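LacI family sugar-binding transcriptional regulator (Enterococcus faecalis V583, PDB 4RK0) probably acts as a DNA-binding transcriptional repressor that senses a small sugar, and binds ribose in the cleft of its sugar-binding domain. Local coordinates at residues V105-Y110 / I229-F234; V14-I17 / F21-Q24; Y213-M218 / I265-T270; K145-V150 / G181-N186. All coordinates share one frame; numbering follows the deposited sequence.

Contact 1. Residues V105-Y110 / I229-F234; sequences VLTDDY and IAQPVF. With RIB (alpha-D-ribofuranose), chain E.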
loop_
_atom_site.group_PDB
_atom_site.type_symbol
_atom_site.label_atom_id
_atom_site.label_comp_id
_atom_site.label_asym_id
_atom_site.label_seq_id
_atom_site.Cartn_x
_atom_site.Cartn_y
_atom_site.Cartn_z
ATOM N N VAL A 105 -10.414 4.949 18.959
ATOM C CA VAL A 105 -9.265 4.098 19.311
ATOM C C VAL A 105 -7.994 4.835 18.922
ATOM O O VAL A 105 -7.792 5.089 17.746
ATOM C CB VAL A 105 -9.301 2.770 18.562
ATOM C CG1 VAL A 105 -8.253 1.837 19.170
ATOM C CG2 VAL A 105 -10.694 2.162 18.647
ATOM N N LEU A 106 -7.176 5.190 19.908
ATOM C CA LEU A 106 -5.942 5.907 19.681
ATOM C C LEU A 106 -4.766 4.953 19.800
ATOM O O LEU A 106 -4.908 3.829 20.294
ATOM C CB LEU A 106 -5.795 7.012 20.717
ATOM C CG LEU A 106 -6.779 8.193 20.523
ATOM C CD1 LEU A 106 -8.183 7.841 20.984
ATOM C CD2 LEU A 106 -6.250 9.435 21.218
ATOM N N THR A 107 -3.598 5.383 19.334
ATOM C CA THR A 107 -2.387 4.746 19.742
ATOM C C THR A 107 -1.586 5.798 20.477
ATOM O O THR A 107 -1.881 7.008 20.392
ATOM C CB THR A 107 -1.600 4.136 18.573
ATOM O OG1 THR A 107 -1.085 5.188 17.759
ATOM C CG2 THR A 107 -2.474 3.244 17.743
ATOM N N ASP A 108 -0.575 5.356 21.207
ATOM C CA ASP A 108 0.069 6.242 22.139
ATOM C C ASP A 108 1.173 7.101 21.514
ATOM O O ASP A 108 2.342 6.877 21.753
ATOM C CB ASP A 108 0.615 5.454 23.323
ATOM C CG ASP A 108 0.885 6.347 24.536
ATOM O OD1 ASP A 108 1.036 7.602 24.405
ATOM O OD2 ASP A 108 0.953 5.775 25.634
ATOM N N ASP A 109 0.765 8.119 20.765
ATOM C CA ASP A 109 1.685 8.965 20.002
ATOM C C ASP A 109 2.675 9.691 20.884
ATOM O O ASP A 109 3.853 9.844 20.559
ATOM C CB ASP A 109 0.887 9.979 19.163
ATOM C CG ASP A 109 0.035 9.306 18.109
ATOM O OD1 ASP A 109 0.587 8.808 17.103
ATOM O OD2 ASP A 109 -1.176 9.239 18.301
ATOM N N TYR A 110 2.181 10.161 22.023
ATOM C CA TYR A 110 3.022 10.855 22.956
ATOM C C TYR A 110 4.153 9.998 23.470
ATOM O O TYR A 110 5.300 10.421 23.511
ATOM C CB TYR A 110 2.147 11.328 24.134
ATOM C CG TYR A 110 2.859 12.257 25.095
ATOM C CD1 TYR A 110 2.898 13.631 24.863
ATOM C CD2 TYR A 110 3.431 11.782 26.258
ATOM C CE1 TYR A 110 3.509 14.509 25.771
ATOM C CE2 TYR A 110 4.058 12.641 27.158
ATOM C CZ TYR A 110 4.096 14.001 26.907
ATOM O OH TYR A 110 4.713 14.856 27.796
ATOM N N ILE A 229 9.359 3.414 15.542
ATOM C CA ILE A 229 8.366 3.185 16.586
ATOM C C ILE A 229 7.233 2.422 15.997
ATOM O O ILE A 229 6.639 2.879 15.028
ATOM C CB ILE A 229 7.820 4.524 17.124
ATOM C CG1 ILE A 229 8.926 5.349 17.741
ATOM C CG2 ILE A 229 6.718 4.251 18.157
ATOM C CD1 ILE A 229 9.847 4.641 18.704
ATOM N N ALA A 230 6.924 1.252 16.555
ATOM C CA ALA A 230 5.887 0.422 16.002
ATOM C C ALA A 230 4.499 0.773 16.546
ATOM O O ALA A 230 4.281 0.778 17.747
ATOM C CB ALA A 230 6.153 -1.066 16.281
ATOM N N GLN A 231 3.579 1.032 15.630
ATOM C CA GLN A 231 2.146 1.100 15.932
ATOM C C GLN A 231 1.505 -0.230 15.592
ATOM O O GLN A 231 1.826 -0.794 14.571
ATOM C CB GLN A 231 1.434 2.143 15.065
ATOM C CG GLN A 231 1.851 3.587 15.319
ATOM C CD GLN A 231 0.817 4.541 14.782
ATOM O OE1 GLN A 231 -0.329 4.554 15.257
ATOM N NE2 GLN A 231 1.180 5.308 13.753
ATOM N N PRO A 232 0.553 -0.697 16.422
ATOM C CA PRO A 232 -0.126 -1.962 16.190
ATOM C C PRO A 232 -1.309 -1.783 15.274
ATOM O O PRO A 232 -2.456 -1.848 15.719
ATOM C CB PRO A 232 -0.545 -2.396 17.609
ATOM C CG PRO A 232 -0.734 -1.108 18.354
ATOM C CD PRO A 232 0.304 -0.167 17.779
ATOM N N VAL A 233 -1.017 -1.546 14.002
ATOM C CA VAL A 233 -2.012 -1.042 13.055
ATOM C C VAL A 233 -3.033 -2.052 12.653
ATOM O O VAL A 233 -4.210 -1.704 12.515
ATOM C CB VAL A 233 -1.421 -0.326 11.776
ATOM C CG1 VAL A 233 -0.540 -1.242 10.919
ATOM C CG2 VAL A 233 -2.532 0.296 10.960
ATOM N N PHE A 234 -2.621 -3.308 12.490
ATOM C CA PHE A 234 -3.585 -4.376 12.172
ATOM C C PHE A 234 -4.569 -4.464 13.307
ATOM O O PHE A 234 -5.793 -4.463 13.093
ATOM C CB PHE A 234 -2.887 -5.740 11.994
ATOM C CG PHE A 234 -3.785 -6.790 11.477
ATOM C CD1 PHE A 234 -4.171 -6.756 10.170
ATOM C CD2 PHE A 234 -4.323 -7.754 12.301
ATOM C CE1 PHE A 234 -5.026 -7.722 9.649
ATOM C CE2 PHE A 234 -5.173 -8.735 11.794
ATOM C CZ PHE A 234 -5.522 -8.720 10.470
HETATM O O5 RIB E . 2.245 6.862 8.452
HETATM C C5 RIB E . 0.993 7.497 8.242
HETATM C C4 RIB E . 0.791 8.345 9.422
HETATM O O4 RIB E . -0.379 9.200 9.345
HETATM C C3 RIB E . 0.721 7.220 10.434
HETATM O O3 RIB E . 1.842 7.488 11.279
HETATM C C2 RIB E . -0.698 7.410 10.978
HETATM O O2 RIB E . -0.727 7.386 12.384
HETATM C C1 RIB E . -1.293 8.662 10.311
HETATM O O1 RIB E . -1.824 9.575 11.255
#

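Contact 2. Residues V14-I17 / F21-Q24; sequences VPDI and FFAQ. With RIB (alpha-D-ribofuranose), chain E.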
loop_
_atom_site.group_PDB
_atom_site.type_symbol
_atom_site.label_atom_id
_atom_site.label_comp_id
_atom_site.label_asym_id
_atom_site.label_seq_id
_atom_site.Cartn_x
_atom_site.Cartn_y
_atom_site.Cartn_z
ATOM N N VAL A 14 -10.390 7.163 5.142
ATOM C CA VAL A 14 -8.987 7.301 5.528
ATOM C C VAL A 14 -8.307 8.352 4.638
ATOM O O VAL A 14 -8.823 8.661 3.575
ATOM C CB VAL A 14 -8.240 5.962 5.391
ATOM C CG1 VAL A 14 -8.825 4.958 6.366
ATOM C CG2 VAL A 14 -8.347 5.448 3.985
ATOM N N PRO A 15 -7.158 8.871 5.072
ATOM C CA PRO A 15 -6.435 9.873 4.313
ATOM C C PRO A 15 -5.978 9.384 2.957
ATOM O O PRO A 15 -6.040 10.147 2.007
ATOM C CB PRO A 15 -5.244 10.206 5.215
ATOM C CG PRO A 15 -5.727 9.922 6.595
ATOM C CD PRO A 15 -6.608 8.711 6.431
ATOM N N ASP A 16 -5.498 8.140 2.884
ATOM C CA ASP A 16 -5.039 7.549 1.640
ATOM C C ASP A 16 -4.940 6.033 1.789
ATOM O O ASP A 16 -5.062 5.510 2.890
ATOM C CB ASP A 16 -3.710 8.147 1.196
ATOM C CG ASP A 16 -2.553 7.676 2.039
ATOM O OD1 ASP A 16 -2.359 6.441 2.160
ATOM O OD2 ASP A 16 -1.856 8.530 2.600
ATOM N N ILE A 17 -4.717 5.329 0.687
ATOM C CA ILE A 17 -4.503 3.887 0.746
ATOM C C ILE A 17 -3.131 3.472 0.218
ATOM O O ILE A 17 -2.786 2.296 0.213
ATOM C CB ILE A 17 -5.596 3.119 -0.021
ATOM C CG1 ILE A 17 -5.772 3.650 -1.454
ATOM C CG2 ILE A 17 -6.902 3.225 0.750
ATOM C CD1 ILE A 17 -6.454 2.670 -2.384
ATOM N N PHE A 21 0.695 2.026 5.969
ATOM C CA PHE A 21 -0.011 2.150 7.245
ATOM C C PHE A 21 -1.513 2.017 7.080
ATOM O O PHE A 21 -2.152 1.240 7.814
ATOM C CB PHE A 21 0.326 3.457 7.961
ATOM C CG PHE A 21 -0.404 3.629 9.254
ATOM C CD1 PHE A 21 0.070 3.028 10.390
ATOM C CD2 PHE A 21 -1.585 4.334 9.312
ATOM C CE1 PHE A 21 -0.599 3.145 11.597
ATOM C CE2 PHE A 21 -2.280 4.429 10.503
ATOM C CZ PHE A 21 -1.762 3.834 11.663
ATOM N N PHE A 22 -2.106 2.776 6.165
ATOM C CA PHE A 22 -3.571 2.780 6.037
ATOM C C PHE A 22 -4.060 1.563 5.297
ATOM O O PHE A 22 -5.153 1.102 5.535
ATOM C CB PHE A 22 -4.071 4.032 5.368
ATOM C CG PHE A 22 -3.871 5.252 6.206
ATOM C CD1 PHE A 22 -4.523 5.387 7.412
ATOM C CD2 PHE A 22 -2.951 6.202 5.844
ATOM C CE1 PHE A 22 -4.292 6.482 8.193
ATOM C CE2 PHE A 22 -2.742 7.301 6.594
ATOM C CZ PHE A 22 -3.413 7.446 7.787
ATOM N N ALA A 23 -3.213 0.984 4.468
ATOM C CA ALA A 23 -3.598 -0.286 3.844
ATOM C C ALA A 23 -3.739 -1.396 4.880
ATOM O O ALA A 23 -4.672 -2.205 4.803
ATOM C CB ALA A 23 -2.609 -0.679 2.744
ATOM N N GLN A 24 -2.829 -1.428 5.858
ATOM C CA GLN A 24 -2.881 -2.448 6.905
ATOM C C GLN A 24 -4.003 -2.161 7.871
ATOM O O GLN A 24 -4.616 -3.074 8.402
ATOM C CB GLN A 24 -1.551 -2.531 7.636
ATOM C CG GLN A 24 -0.459 -3.235 6.872
ATOM C CD GLN A 24 -0.719 -4.722 6.661
ATOM O OE1 GLN A 24 -1.655 -5.305 7.203
ATOM N NE2 GLN A 24 0.121 -5.338 5.844
HETATM O O5 RIB E . 2.245 6.862 8.452
HETATM C C5 RIB E . 0.993 7.497 8.242
HETATM C C4 RIB E . 0.791 8.345 9.422
HETATM O O4 RIB E . -0.379 9.200 9.345
HETATM C C3 RIB E . 0.721 7.220 10.434
HETATM O O3 RIB E . 1.842 7.488 11.279
HETATM C C2 RIB E . -0.698 7.410 10.978
HETATM O O2 RIB E . -0.727 7.386 12.384
HETATM C C1 RIB E . -1.293 8.662 10.311
HETATM O O1 RIB E . -1.824 9.575 11.255
#

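Contact 3. Residues Y213-M218 / I265-T270; sequences YDNVDM and IERFST. With RIB (alpha-D-ribofuranose), chain E.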
loop_
_atom_site.group_PDB
_atom_site.type_symbol
_atom_site.label_atom_id
_atom_site.label_comp_id
_atom_site.label_asym_id
_atom_site.label_seq_id
_atom_site.Cartn_x
_atom_site.Cartn_y
_atom_site.Cartn_z
ATOM N N TYR A 213 8.725 6.272 12.202
ATOM C CA TYR A 213 7.537 5.988 12.953
ATOM C C TYR A 213 6.504 5.183 12.133
ATOM O O TYR A 213 6.124 5.572 11.022
ATOM C CB TYR A 213 6.945 7.299 13.454
ATOM C CG TYR A 213 6.132 7.175 14.729
ATOM C CD1 TYR A 213 4.855 6.606 14.721
ATOM C CD2 TYR A 213 6.615 7.657 15.939
ATOM C CE1 TYR A 213 4.110 6.489 15.894
ATOM C CE2 TYR A 213 5.841 7.585 17.100
ATOM C CZ TYR A 213 4.596 6.980 17.062
ATOM O OH TYR A 213 3.827 6.850 18.214
ATOM N N ASP A 214 6.089 4.060 12.701
ATOM C CA ASP A 214 4.970 3.191 12.264
ATOM C C ASP A 214 5.343 1.711 12.293
ATOM O O ASP A 214 4.532 0.863 12.655
ATOM C CB ASP A 214 4.425 3.459 10.868
ATOM C CG ASP A 214 3.601 4.751 10.747
ATOM O OD1 ASP A 214 3.118 5.283 11.773
ATOM O OD2 ASP A 214 3.349 5.162 9.580
ATOM N N ASN A 215 6.537 1.424 11.823
ATOM C CA ASN A 215 6.986 0.073 11.562
ATOM C C ASN A 215 6.240 -0.600 10.460
ATOM O O ASN A 215 5.842 -1.742 10.582
ATOM C CB ASN A 215 6.964 -0.777 12.809
ATOM C CG ASN A 215 7.737 -2.084 12.642
ATOM O OD1 ASN A 215 8.765 -2.115 12.008
ATOM N ND2 ASN A 215 7.221 -3.156 13.208
ATOM N N VAL A 216 6.129 0.085 9.336
ATOM C CA VAL A 216 5.486 -0.511 8.173
ATOM C C VAL A 216 6.430 -1.628 7.674
ATOM O O VAL A 216 7.588 -1.705 8.066
ATOM C CB VAL A 216 5.175 0.521 7.053
ATOM C CG1 VAL A 216 4.194 1.607 7.538
ATOM C CG2 VAL A 216 6.435 1.177 6.515
ATOM N N ASP A 217 5.931 -2.488 6.819
ATOM C CA ASP A 217 6.679 -3.705 6.471
ATOM C C ASP A 217 7.986 -3.393 5.759
ATOM O O ASP A 217 9.008 -4.061 5.996
ATOM C CB ASP A 217 5.794 -4.654 5.653
ATOM C CG ASP A 217 5.106 -5.690 6.524
ATOM O OD1 ASP A 217 5.782 -6.274 7.397
ATOM O OD2 ASP A 217 3.894 -5.926 6.342
ATOM N N MET A 218 7.968 -2.343 4.940
ATOM C CA MET A 218 9.155 -1.888 4.208
ATOM C C MET A 218 10.374 -1.535 5.066
ATOM O O MET A 218 11.467 -1.415 4.517
ATOM C CB MET A 218 8.847 -0.681 3.294
ATOM C CG MET A 218 8.393 -1.018 1.865
ATOM S SD MET A 218 9.363 -2.202 0.908
ATOM C CE MET A 218 10.644 -1.266 0.169
ATOM N N ILE A 265 11.448 -0.304 17.931
ATOM C CA ILE A 265 12.031 -1.435 17.200
ATOM C C ILE A 265 13.369 -1.002 16.745
ATOM O O ILE A 265 13.462 -0.186 15.847
ATOM C CB ILE A 265 11.228 -1.812 15.951
ATOM C CG1 ILE A 265 9.762 -2.063 16.300
ATOM C CG2 ILE A 265 11.820 -3.082 15.310
ATOM C CD1 ILE A 265 9.519 -3.213 17.248
ATOM N N GLU A 266 14.420 -1.518 17.372
ATOM C CA GLU A 266 15.757 -1.115 17.029
ATOM C C GLU A 266 16.289 -1.981 15.909
ATOM O O GLU A 266 16.289 -3.220 16.004
ATOM C CB GLU A 266 16.663 -1.180 18.256
ATOM C CG GLU A 266 18.094 -0.717 18.037
ATOM C CD GLU A 266 18.825 -0.439 19.347
ATOM O OE1 GLU A 266 18.226 -0.669 20.421
ATOM O OE2 GLU A 266 19.994 0.013 19.308
ATOM N N ARG A 267 16.716 -1.314 14.845
ATOM C CA ARG A 267 17.331 -1.974 13.707
ATOM C C ARG A 267 18.707 -1.392 13.485
ATOM O O ARG A 267 19.544 -1.382 14.429
ATOM C CB ARG A 267 16.402 -1.909 12.479
ATOM C CG ARG A 267 15.142 -2.675 12.684
ATOM C CD ARG A 267 14.413 -2.947 11.375
ATOM N NE ARG A 267 13.226 -3.748 11.619
ATOM C CZ ARG A 267 11.986 -3.261 11.789
ATOM N NH1 ARG A 267 11.765 -1.949 11.789
ATOM N NH2 ARG A 267 10.969 -4.091 11.994
ATOM N N PHE A 268 18.995 -0.891 12.284
ATOM C CA PHE A 268 20.355 -0.570 11.939
ATOM C C PHE A 268 20.551 0.828 11.418
ATOM O O PHE A 268 21.635 1.184 10.932
ATOM C CB PHE A 268 20.917 -1.661 11.001
ATOM C CG PHE A 268 21.119 -2.967 11.702
ATOM C CD1 PHE A 268 22.258 -3.182 12.479
ATOM C CD2 PHE A 268 20.138 -3.951 11.685
ATOM C CE1 PHE A 268 22.438 -4.369 13.171
ATOM C CE2 PHE A 268 20.313 -5.150 12.383
ATOM C CZ PHE A 268 21.465 -5.356 13.123
ATOM N N SER A 269 19.557 1.681 11.597
ATOM C CA SER A 269 19.654 3.022 11.018
ATOM C C SER A 269 20.137 4.117 11.984
ATOM O O SER A 269 20.208 5.260 11.612
ATOM C CB SER A 269 18.298 3.402 10.392
ATOM O OG SER A 269 17.318 3.621 11.386
ATOM N N THR A 270 20.451 3.750 13.215
ATOM C CA THR A 270 21.133 4.664 14.130
ATOM C C THR A 270 22.435 4.096 14.648
ATOM O O THR A 270 22.636 2.887 14.671
ATOM C CB THR A 270 20.238 5.007 15.353
ATOM O OG1 THR A 270 20.119 3.863 16.216
ATOM C CG2 THR A 270 18.847 5.442 14.904
HETATM O O5 RIB E . 2.245 6.862 8.452
HETATM C C5 RIB E . 0.993 7.497 8.242
HETATM C C4 RIB E . 0.791 8.345 9.422
HETATM O O4 RIB E . -0.379 9.200 9.345
HETATM C C3 RIB E . 0.721 7.220 10.434
HETATM O O3 RIB E . 1.842 7.488 11.279
HETATM C C2 RIB E . -0.698 7.410 10.978
HETATM O O2 RIB E . -0.727 7.386 12.384
HETATM C C1 RIB E . -1.293 8.662 10.311
HETATM O O1 RIB E . -1.824 9.575 11.255
#

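Contact 4. Residues K145-V150 / G181-N186; sequences KGFCSV and GIFAIN. With RIB (alpha-D-ribofuranose), chain E.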
loop_
_atom_site.group_PDB
_atom_site.type_symbol
_atom_site.label_atom_id
_atom_site.label_comp_id
_atom_site.label_asym_id
_atom_site.label_seq_id
_atom_site.Cartn_x
_atom_site.Cartn_y
_atom_site.Cartn_z
ATOM N N LYS A 145 5.333 16.552 20.582
ATOM C CA LYS A 145 5.123 16.935 22.013
ATOM C C LYS A 145 5.775 15.921 22.946
ATOM O O LYS A 145 6.492 16.284 23.875
ATOM C CB LYS A 145 3.630 17.054 22.315
ATOM C CG LYS A 145 3.305 17.789 23.615
ATOM C CD LYS A 145 2.129 18.747 23.439
ATOM C CE LYS A 145 1.409 19.013 24.749
ATOM N NZ LYS A 145 0.566 17.849 25.141
ATOM N N GLY A 146 5.574 14.633 22.684
ATOM C CA GLY A 146 6.232 13.620 23.519
ATOM C C GLY A 146 7.735 13.656 23.369
ATOM O O GLY A 146 8.486 13.525 24.350
ATOM N N PHE A 147 8.204 13.850 22.137
ATOM C CA PHE A 147 9.629 13.985 21.883
ATOM C C PHE A 147 10.241 15.115 22.735
ATOM O O PHE A 147 11.250 14.920 23.424
ATOM C CB PHE A 147 9.858 14.209 20.401
ATOM C CG PHE A 147 11.283 14.163 19.985
ATOM C CD1 PHE A 147 12.080 15.298 20.048
ATOM C CD2 PHE A 147 11.852 12.967 19.523
ATOM C CE1 PHE A 147 13.401 15.248 19.673
ATOM C CE2 PHE A 147 13.174 12.920 19.128
ATOM C CZ PHE A 147 13.958 14.060 19.209
ATOM N N CYS A 148 9.608 16.284 22.725
ATOM C CA CYS A 148 10.167 17.444 23.446
ATOM C C CYS A 148 9.903 17.357 24.959
ATOM O O CYS A 148 10.521 18.064 25.736
ATOM C CB CYS A 148 9.630 18.743 22.859
ATOM S SG CYS A 148 10.110 18.902 21.110
ATOM N N SER A 149 9.024 16.458 25.386
ATOM C CA SER A 149 8.783 16.262 26.823
ATOM C C SER A 149 10.016 15.709 27.570
ATOM O O SER A 149 10.149 15.912 28.790
ATOM C CB SER A 149 7.573 15.366 27.066
ATOM O OG SER A 149 7.874 14.003 26.846
ATOM N N VAL A 150 10.906 15.025 26.844
ATOM C CA VAL A 150 12.081 14.379 27.446
ATOM C C VAL A 150 13.416 14.772 26.842
ATOM O O VAL A 150 14.445 14.593 27.494
ATOM C CB VAL A 150 12.000 12.843 27.386
ATOM C CG1 VAL A 150 10.796 12.363 28.177
ATOM C CG2 VAL A 150 11.967 12.343 25.945
ATOM N N GLY A 181 21.202 13.474 13.973
ATOM C CA GLY A 181 20.141 12.497 14.204
ATOM C C GLY A 181 18.840 13.066 13.680
ATOM O O GLY A 181 18.582 14.233 13.830
ATOM N N ILE A 182 17.994 12.240 13.085
ATOM C CA ILE A 182 16.777 12.752 12.494
ATOM C C ILE A 182 15.638 11.888 12.964
ATOM O O ILE A 182 15.728 10.664 12.876
ATOM C CB ILE A 182 16.814 12.735 10.946
ATOM C CG1 ILE A 182 18.031 13.469 10.413
ATOM C CG2 ILE A 182 15.531 13.294 10.342
ATOM C CD1 ILE A 182 18.406 13.035 8.999
ATOM N N PHE A 183 14.594 12.519 13.520
ATOM C CA PHE A 183 13.319 11.823 13.801
ATOM C C PHE A 183 12.348 12.108 12.677
ATOM O O PHE A 183 11.864 13.229 12.555
ATOM C CB PHE A 183 12.745 12.259 15.198
ATOM C CG PHE A 183 11.432 11.635 15.579
ATOM C CD1 PHE A 183 11.046 10.367 15.160
ATOM C CD2 PHE A 183 10.567 12.340 16.441
ATOM C CE1 PHE A 183 9.828 9.831 15.546
ATOM C CE2 PHE A 183 9.367 11.809 16.830
ATOM C CZ PHE A 183 8.981 10.542 16.400
ATOM N N ALA A 184 12.064 11.100 11.845
ATOM C CA ALA A 184 11.104 11.224 10.788
ATOM C C ALA A 184 9.749 10.848 11.353
ATOM O O ALA A 184 9.598 9.770 11.917
ATOM C CB ALA A 184 11.456 10.318 9.629
ATOM N N ILE A 185 8.760 11.725 11.193
ATOM C CA ILE A 185 7.506 11.550 11.924
ATOM C C ILE A 185 6.655 10.429 11.361
ATOM O O ILE A 185 5.702 9.999 11.997
ATOM C CB ILE A 185 6.739 12.885 12.057
ATOM C CG1 ILE A 185 6.206 13.068 13.462
ATOM C CG2 ILE A 185 5.638 12.975 11.048
ATOM C CD1 ILE A 185 7.261 13.454 14.439
ATOM N N ASN A 186 6.998 9.934 10.174
ATOM C CA ASN A 186 6.510 8.626 9.756
ATOM C C ASN A 186 7.546 7.916 8.882
ATOM O O ASN A 186 8.532 8.538 8.445
ATOM C CB ASN A 186 5.116 8.638 9.139
ATOM C CG ASN A 186 5.082 9.087 7.698
ATOM O OD1 ASN A 186 5.988 9.754 7.199
ATOM N ND2 ASN A 186 3.993 8.742 7.027
HETATM O O5 RIB E . 2.245 6.862 8.452
HETATM C C5 RIB E . 0.993 7.497 8.242
HETATM C C4 RIB E . 0.791 8.345 9.422
HETATM O O4 RIB E . -0.379 9.200 9.345
HETATM C C3 RIB E . 0.721 7.220 10.434
HETATM O O3 RIB E . 1.842 7.488 11.279
HETATM C C2 RIB E . -0.698 7.410 10.978
HETATM O O2 RIB E . -0.727 7.386 12.384
HETATM C C1 RIB E . -1.293 8.662 10.311
HETATM O O1 RIB E . -1.824 9.575 11.255
#

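Contact 1. Residues V105-Y110 / I229-F234
Gln231 reaches across to Thr107, and its amide joins that residue to the bound ribose. From CB, the side chain turns so that CG lies anti to the carbonyl carbon (chi1 -66°). Beyond CG it runs extended toward the sugar. CG itself comes only loosely near Thr107 OG1, at 4.1 Å. CD lies 3.6 Å from the same hydroxyl oxygen. At the tip the amide splits its work. OE1 accepts a hydrogen bond from Thr107 OG1 at 2.7 Å. The hydroxyl stands above the carbonyl plane, 45° out of it, so the bond does not use a lone-pair direction. Thr107 CG2 also brushes OE1, at 3.5 Å. NE2 points to the ligand and gives ribose O2 a nearly straight bond of 3.1 Å (174°). With both ends engaged, the amide is fixed in rotation.

The Gln231 chain runs roughly perpendicular to the Thr107 side chain. Beside this bond, Thr107 CG2 packs loosely on Pro232 CD at 4.4 Å. Each backbone makes an inverse gamma turn just before a helix, one centred on Asp108 and the other on Pro232. Nearby, Asp109 OD1 forms a salt bridge with Arg143, which also bonds the sugar. Segment 105-110 leaves the sheet of one lobe and enters helix 109-122 of the other. Segment 229-234 runs the opposite way: it comes from beside Asp214 in the second lobe and enters helix 233-249, which packs on Val105 in the first. Two such neighbouring crossovers beside the ligand are typical of the hinge in type I periplasmic binding protein folds.

Contact 2. Residues V14-I17 / F21-Q24
Phe22 fits against Pro15 and Asp16 at the first strand-loop-helix turn of this periplasmic binding protein-like fold. Strand 9-14 ends here and helix 20-35 begins. Pro15 CD lies over one face of the Phe22 ring, 3.9 Å from its centroid and 20° off the normal. This is a CH-pi contact. Pro15 CG adds apolar packing on Phe22 CZ at 3.6 Å. Over the opposite face, Phe21 CD2 sits above the ring centre, so Phe22 is held between the two residues.

Both aromatic rings touch the sugar. Phe21 turns a face to ribose, with C2 near the rim and CE2 to C2 at 3.4 Å. Its CG is anti to the backbone N (chi1 179°), which swings the ring out to the ligand. Phe22 meets ribose with CZ, 3.5 Å from C1.

Further out, the loop is held by polar bonds. Asp16 OD1 accepts from the backbone N of Asn19, and Asn19 OD1 accepts from the N of Phe21. The Asp16 carboxylate stands nearly perpendicular to the Phe22 ring, with planes 87° apart. Beyond the loop, Ile17 packs on Ile26 of the second subunit, and Ala23 packs on Thr18 of that second subunit. Asp16 O is buried without a polar partner in the model; its nearest neighbour on the helix is Phe22 CB, at 3.1 Å.

Contact 3. Residues Y213-M218 / I265-T270
Asn215 offers a single oxygen to Arg267, and two guanidinium nitrogens grip it end-on. NH2 and NH1 each lie 3.0 Å from OD1. Both bonds are bent, with N-H...O angles of 148° and 145°. The NH2 donor lies in the carbonyl plane on a lone pair, while NH1 is tilted from that plane. The oxygen itself stays close to the guanidinium plane, so it meets the group at its edge. Arg267 gets there by a chain extended from CG to NE.

The two nitrogens have further partners. NH2 makes a salt bridge with Glu220, and NH1 donates to the backbone O of Leu226. One face of the guanidinium is covered by Ile265 CG2, which lies over its centre. Ile265 CG1 also approaches Asn215 ND2, at 4.1 Å. The orientation of the group is therefore fixed by bonds at its edge and by a methyl over one face.

Just before Asn215, Asp214 turns its carboxylate to the ribose. OD1 accepts from O3 at 2.6 Å and has a second donor in Gln231 NE2. OD2 accepts from O5, but the modelled separation is so short that its exact length is doubtful. The backbone N of Val216 is satisfied by Asp187 OD2.

On the other segment, Ser269 OG bonds Ile210 O and accepts from Thr227 N. The chain here has left strand 257-265 of one lobe and reached the sheet of the other. A loop carrying a sugar-binding carboxylate, next to a chain crossing between lobes, is in keeping with the ligand cleft of LacI-type sensor domains.

Contact 4. Residues K145-V150 / G181-N186
Helix 138-150 packs over strand 181-184, with Phe147 CA and Phe183 CA the nearest backbone pair at 9.1 Å. The gap is filled by the two phenylalanine rings. They lie nearly parallel, with planes at 16°, but are displaced so far that little of one ring lies over the other. Their centroids are 5.3 Å apart. The closest atoms are the two CD2 carbons, at 3.4 Å. In both residues CG is anti to the backbone N, which carries the ring into the space between helix and strand. Ala117 and Ala116 of helix 109-122 touch Phe147 and Phe183 respectively.

On the helix, Ser149 OG donates to Gly146 O at 2.6 Å, one turn back.

The strand leads on to Asn186, which sits right before helix 187-199. Its OD1 caps that helix by accepting from the N of Ile189. Its ND2 gives ribose O5 a fairly straight bond of 2.9 Å (166°). Between helix and strand the contact is wholly apolar, made by buried rings. It thus supplies packing, not sugar chemistry; the polar group for the ribose comes just past the strand, from Asn186, whose amide both caps a helix and binds the sugar.

Overall arrangement
All four contacts have a residue on the same ribose. Contacts 1 and 2 meet where Val233 CG2 packs on Phe21 O at 3.3 Å. Contacts 1 and 3 are joined through the backbone, with Ile229 O 2.7 Å from Asp214 N, probably a hydrogen bond. Contact 4 leans on contact 3, Tyr213 CD2 lying 3.8 Å from Phe183 CZ. Contacts 2 and 4 do not touch; their centres are about 22 Å apart and their nearest atoms about 7 Å. They approach the sugar from different lobes, contact 2 with aromatic rings and contact 4 with an amide. Contact 1 lies between the lobes, and contacts 2 and 3 also reach the second subunit.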